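PDB 3OK8: BAR/IMD domain-containing adapter protein 2-like 2 from Mus musculus, which binds phosphoinositides through its I-BAR (IMD) domain and induces planar or gently curved membrane structures. Local coordinates for residues A50-G61 / L77-R85. Sequence-based numbering, arbitrary orientation.
Sequences AEVYFSAIQKIG and LVQMSDTQR
F54 and S81 meet where two antiparallel helices of the I-BAR three-helix bundle pack together, an instructive case of close helix packing where small residues face larger partners. Helices 5-66 and 71-147 join through a short turn, and near it the axes of 50-61 and 77-85 approach to 7.8 Å, their directions 158° apart. The tight part follows the small residues. S81 CB sits 3.2 Å from F54 O, and G61, lacking a side chain, lets L77 CB come within 3.8 Å of its CA while V78 CG2 lies against its carbonyl carbon. I57 crosses L77 at about a right angle, its CG2 touching L77 CB and L77 O. On this flank the second subunit adds its own packing: its L32 on I57 and its L189 on I60.

F54 carries the aromatic part of the packed zone. Q84 lies over one face of its ring in a CH-pi contact, with Q84 CB 3.9 Å from the ring centroid; the bend at chi2 (-77°) brings the amide back beside F54 CB, its plane only 4° from that of the ring. Y53 CD1 lies above the rim of the opposite face.

The polar flank is looser: E51, Q58, D82 and R85 are only partly buried, and the one hydrogen bond between the two segments is weak. Q58, with CG anti to its backbone N and an extended chain beyond, reaches along S81 to donate it from NE2 to S81 OG. That hydroxyl is itself anchored on its own helix, donating to V78 O, which also accepts from D82 N. In one of its two modelled conformations, R85 forms a salt bridge within its own helix, NH1 lying 2.7 Å from D82 OD1, above the carboxylate plane.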
loop_
_atom_site.group_PDB
_atom_site.type_symbol
_atom_site.label_atom_id
_atom_site.label_comp_id
_atom_site.label_asym_id
_atom_site.label_seq_id
_atom_site.Cartn_x
_atom_site.Cartn_y
_atom_site.Cartn_z
ATOM N N ALA A 50 -7.701 -5.141 3.856
ATOM C CA ALA A 50 -7.593 -5.917 2.623
ATOM C C ALA A 50 -7.978 -7.362 2.863
ATOM O O ALA A 50 -8.739 -7.938 2.096
ATOM C CB ALA A 50 -6.178 -5.845 2.047
ATOM N N GLU A 51 -7.450 -7.950 3.930
ATOM C CA GLU A 51 -7.730 -9.338 4.235
ATOM C C GLU A 51 -9.225 -9.591 4.495
ATOM O O GLU A 51 -9.755 -10.636 4.113
ATOM C CB GLU A 51 -6.869 -9.791 5.414
ATOM C CG GLU A 51 -7.119 -11.218 5.874
ATOM C CD GLU A 51 -6.508 -12.268 4.954
ATOM O OE1 GLU A 51 -5.519 -11.960 4.244
ATOM O OE2 GLU A 51 -7.015 -13.414 4.957
ATOM N N VAL A 52 -9.900 -8.634 5.126
ATOM C CA VAL A 52 -11.325 -8.785 5.413
ATOM C C VAL A 52 -12.141 -8.605 4.135
ATOM O O VAL A 52 -13.084 -9.348 3.878
ATOM C CB VAL A 52 -11.824 -7.823 6.519
ATOM C CG1 VAL A 52 -11.177 -8.161 7.854
ATOM C CG2 VAL A 52 -11.535 -6.376 6.156
ATOM N N TYR A 53 -11.768 -7.623 3.326
ATOM C CA TYR A 53 -12.382 -7.462 2.018
ATOM C C TYR A 53 -12.275 -8.707 1.130
ATOM O O TYR A 53 -13.273 -9.192 0.573
ATOM C CB TYR A 53 -11.747 -6.291 1.295
ATOM C CG TYR A 53 -12.399 -5.975 -0.025
ATOM C CD1 TYR A 53 -11.874 -6.459 -1.225
ATOM C CD2 TYR A 53 -13.527 -5.171 -0.076
ATOM C CE1 TYR A 53 -12.473 -6.147 -2.439
ATOM C CE2 TYR A 53 -14.126 -4.848 -1.278
ATOM C CZ TYR A 53 -13.609 -5.342 -2.453
ATOM O OH TYR A 53 -14.234 -5.003 -3.631
ATOM N N PHE A 54 -11.066 -9.227 0.967
ATOM C CA PHE A 54 -10.904 -10.361 0.056
ATOM C C PHE A 54 -11.408 -11.687 0.626
ATOM O O PHE A 54 -11.777 -12.591 -0.120
ATOM C CB PHE A 54 -9.493 -10.437 -0.524
ATOM C CG PHE A 54 -9.308 -9.536 -1.713
ATOM C CD1 PHE A 54 -9.811 -9.893 -2.957
ATOM C CD2 PHE A 54 -8.694 -8.307 -1.580
ATOM C CE1 PHE A 54 -9.671 -9.050 -4.061
ATOM C CE2 PHE A 54 -8.541 -7.465 -2.680
ATOM C CZ PHE A 54 -9.031 -7.836 -3.916
ATOM N N SER A 55 -11.433 -11.794 1.945
ATOM C CA SER A 55 -12.041 -12.927 2.613
ATOM C C SER A 55 -13.530 -12.962 2.279
ATOM O O SER A 55 -14.155 -14.023 2.225
ATOM C CB SER A 55 -11.842 -12.785 4.118
ATOM O OG SER A 55 -12.810 -13.515 4.830
ATOM N N ALA A 56 -14.097 -11.782 2.060
ATOM C CA ALA A 56 -15.509 -11.685 1.716
ATOM C C ALA A 56 -15.691 -11.967 0.235
ATOM O O ALA A 56 -16.698 -12.541 -0.158
ATOM C CB ALA A 56 -16.081 -10.326 2.086
ATOM N N ILE A 57 -14.721 -11.594 -0.596
ATOM C CA ILE A 57 -14.799 -12.006 -1.991
ATOM C C ILE A 57 -14.674 -13.521 -2.098
ATOM O O ILE A 57 -15.374 -14.139 -2.887
ATOM C CB ILE A 57 -13.752 -11.380 -2.900
ATOM C CG1 ILE A 57 -14.321 -10.149 -3.605
ATOM C CG2 ILE A 57 -13.378 -12.389 -3.985
ATOM C CD1 ILE A 57 -14.274 -8.899 -2.800
ATOM N N GLN A 58 -13.793 -14.115 -1.300
ATOM C CA GLN A 58 -13.665 -15.569 -1.244
ATOM C C GLN A 58 -15.022 -16.244 -0.959
ATOM O O GLN A 58 -15.391 -17.205 -1.641
ATOM C CB GLN A 58 -12.611 -15.963 -0.207
ATOM C CG GLN A 58 -12.240 -17.421 -0.178
ATOM C CD GLN A 58 -11.321 -17.743 0.979
ATOM O OE1 GLN A 58 -11.746 -18.351 1.961
ATOM N NE2 GLN A 58 -10.053 -17.318 0.883
ATOM N N LYS A 59 -15.775 -15.732 0.016
ATOM C CA LYS A 59 -17.112 -16.282 0.322
ATOM C C LYS A 59 -18.129 -16.203 -0.818
ATOM O O LYS A 59 -18.767 -17.199 -1.146
ATOM C CB LYS A 59 -17.711 -15.691 1.596
ATOM C CG LYS A 59 -17.535 -16.598 2.780
ATOM C CD LYS A 59 -16.157 -17.243 2.703
ATOM C CE LYS A 59 -15.956 -18.305 3.776
ATOM N NZ LYS A 59 -14.643 -19.014 3.640
ATOM N N ILE A 60 -18.299 -15.023 -1.401
ATOM C CA ILE A 60 -19.024 -14.905 -2.655
ATOM C C ILE A 60 -18.524 -15.918 -3.702
ATOM O O ILE A 60 -19.323 -16.582 -4.354
ATOM C CB ILE A 60 -18.952 -13.479 -3.211
ATOM C CG1 ILE A 60 -19.592 -12.502 -2.215
ATOM C CG2 ILE A 60 -19.609 -13.408 -4.571
ATOM C CD1 ILE A 60 -19.622 -11.040 -2.664
ATOM N N GLY A 61 -17.208 -16.054 -3.861
ATOM C CA GLY A 61 -16.674 -17.052 -4.777
ATOM C C GLY A 61 -17.047 -18.489 -4.444
ATOM O O GLY A 61 -17.353 -19.290 -5.334
ATOM N N LEU A 77 -12.949 -15.768 -8.558
ATOM C CA LEU A 77 -13.046 -14.923 -7.367
ATOM C C LEU A 77 -12.223 -15.474 -6.206
ATOM O O LEU A 77 -11.598 -14.729 -5.451
ATOM C CB LEU A 77 -14.513 -14.768 -6.938
ATOM C CG LEU A 77 -15.417 -14.062 -7.951
ATOM C CD1 LEU A 77 -16.929 -14.332 -7.660
ATOM C CD2 LEU A 77 -15.131 -12.568 -7.961
ATOM N N VAL A 78 -12.245 -16.788 -6.066
ATOM C CA VAL A 78 -11.510 -17.471 -5.020
ATOM C C VAL A 78 -10.016 -17.286 -5.259
ATOM O O VAL A 78 -9.245 -17.111 -4.311
ATOM C CB VAL A 78 -11.903 -18.975 -4.969
ATOM C CG1 VAL A 78 -10.956 -19.771 -4.088
ATOM C CG2 VAL A 78 -13.332 -19.114 -4.457
ATOM N N GLN A 79 -9.596 -17.283 -6.519
ATOM C CA GLN A 79 -8.166 -17.088 -6.771
ATOM C C GLN A 79 -7.742 -15.628 -6.843
ATOM O O GLN A 79 -6.565 -15.322 -6.956
ATOM C CB GLN A 79 -7.651 -17.885 -7.972
ATOM C CG GLN A 79 -8.498 -17.888 -9.207
ATOM C CD GLN A 79 -7.947 -18.859 -10.239
ATOM O OE1 GLN A 79 -6.758 -18.816 -10.560
ATOM N NE2 GLN A 79 -8.802 -19.746 -10.752
ATOM N N MET A 80 -8.706 -14.726 -6.763
ATOM C CA MET A 80 -8.386 -13.323 -6.615
ATOM C C MET A 80 -8.043 -13.066 -5.164
ATOM O O MET A 80 -7.065 -12.380 -4.864
ATOM C CB MET A 80 -9.547 -12.445 -7.053
ATOM C CG MET A 80 -9.691 -12.277 -8.548
ATOM S SD MET A 80 -11.226 -11.407 -8.954
ATOM C CE MET A 80 -10.987 -11.101 -10.700
ATOM N N SER A 81 -8.840 -13.617 -4.257
ATOM C CA SER A 81 -8.526 -13.497 -2.838
ATOM C C SER A 81 -7.204 -14.197 -2.515
ATOM O O SER A 81 -6.372 -13.651 -1.797
ATOM C CB SER A 81 -9.641 -14.056 -1.960
ATOM O OG SER A 81 -9.597 -15.472 -1.935
ATOM N N ASP A 82 -7.014 -15.406 -3.031
ATOM C CA ASP A 82 -5.740 -16.097 -2.861
ATOM C C ASP A 82 -4.560 -15.232 -3.306
ATOM O O ASP A 82 -3.542 -15.164 -2.610
ATOM C CB ASP A 82 -5.744 -17.434 -3.609
ATOM C CG ASP A 82 -6.676 -18.447 -2.974
ATOM O OD1 ASP A 82 -7.271 -18.124 -1.917
ATOM O OD2 ASP A 82 -6.813 -19.561 -3.529
ATOM N N THR A 83 -4.701 -14.565 -4.452
ATOM C CA THR A 83 -3.647 -13.682 -4.967
ATOM C C THR A 83 -3.360 -12.524 -4.029
ATOM O O THR A 83 -2.196 -12.218 -3.741
ATOM C CB THR A 83 -4.019 -13.064 -6.321
ATOM O OG1 THR A 83 -4.247 -14.106 -7.271
ATOM C CG2 THR A 83 -2.887 -12.150 -6.836
ATOM N N GLN A 84 -4.422 -11.865 -3.575
ATOM C CA GLN A 84 -4.254 -10.757 -2.665
ATOM C C GLN A 84 -3.562 -11.274 -1.405
ATOM O O GLN A 84 -2.638 -10.642 -0.892
ATOM C CB GLN A 84 -5.591 -10.070 -2.368
ATOM C CG GLN A 84 -5.501 -8.996 -1.276
ATOM C CD GLN A 84 -5.445 -9.612 0.109
ATOM O OE1 GLN A 84 -4.982 -8.990 1.069
ATOM N NE2 GLN A 84 -5.918 -10.856 0.217
ATOM N N ARG A 85 -3.960 -12.448 -0.917
ATOM C CA ARG A 85 -3.280 -13.008 0.248
ATOM C C ARG A 85 -1.773 -13.120 0.009
ATOM O O ARG A 85 -0.981 -12.797 0.884
ATOM C CB ARG A 85 -3.864 -14.356 0.638
ATOM C CG ARG A 85 -3.363 -14.877 1.969
ATOM C CD ARG A 85 -4.254 -16.003 2.494
ATOM N NE ARG A 85 -4.381 -17.127 1.564
ATOM C CZ ARG A 85 -5.510 -17.473 0.947
ATOM N NH1 ARG A 85 -5.525 -18.516 0.129
ATOM N NH2 ARG A 85 -6.630 -16.784 1.149
#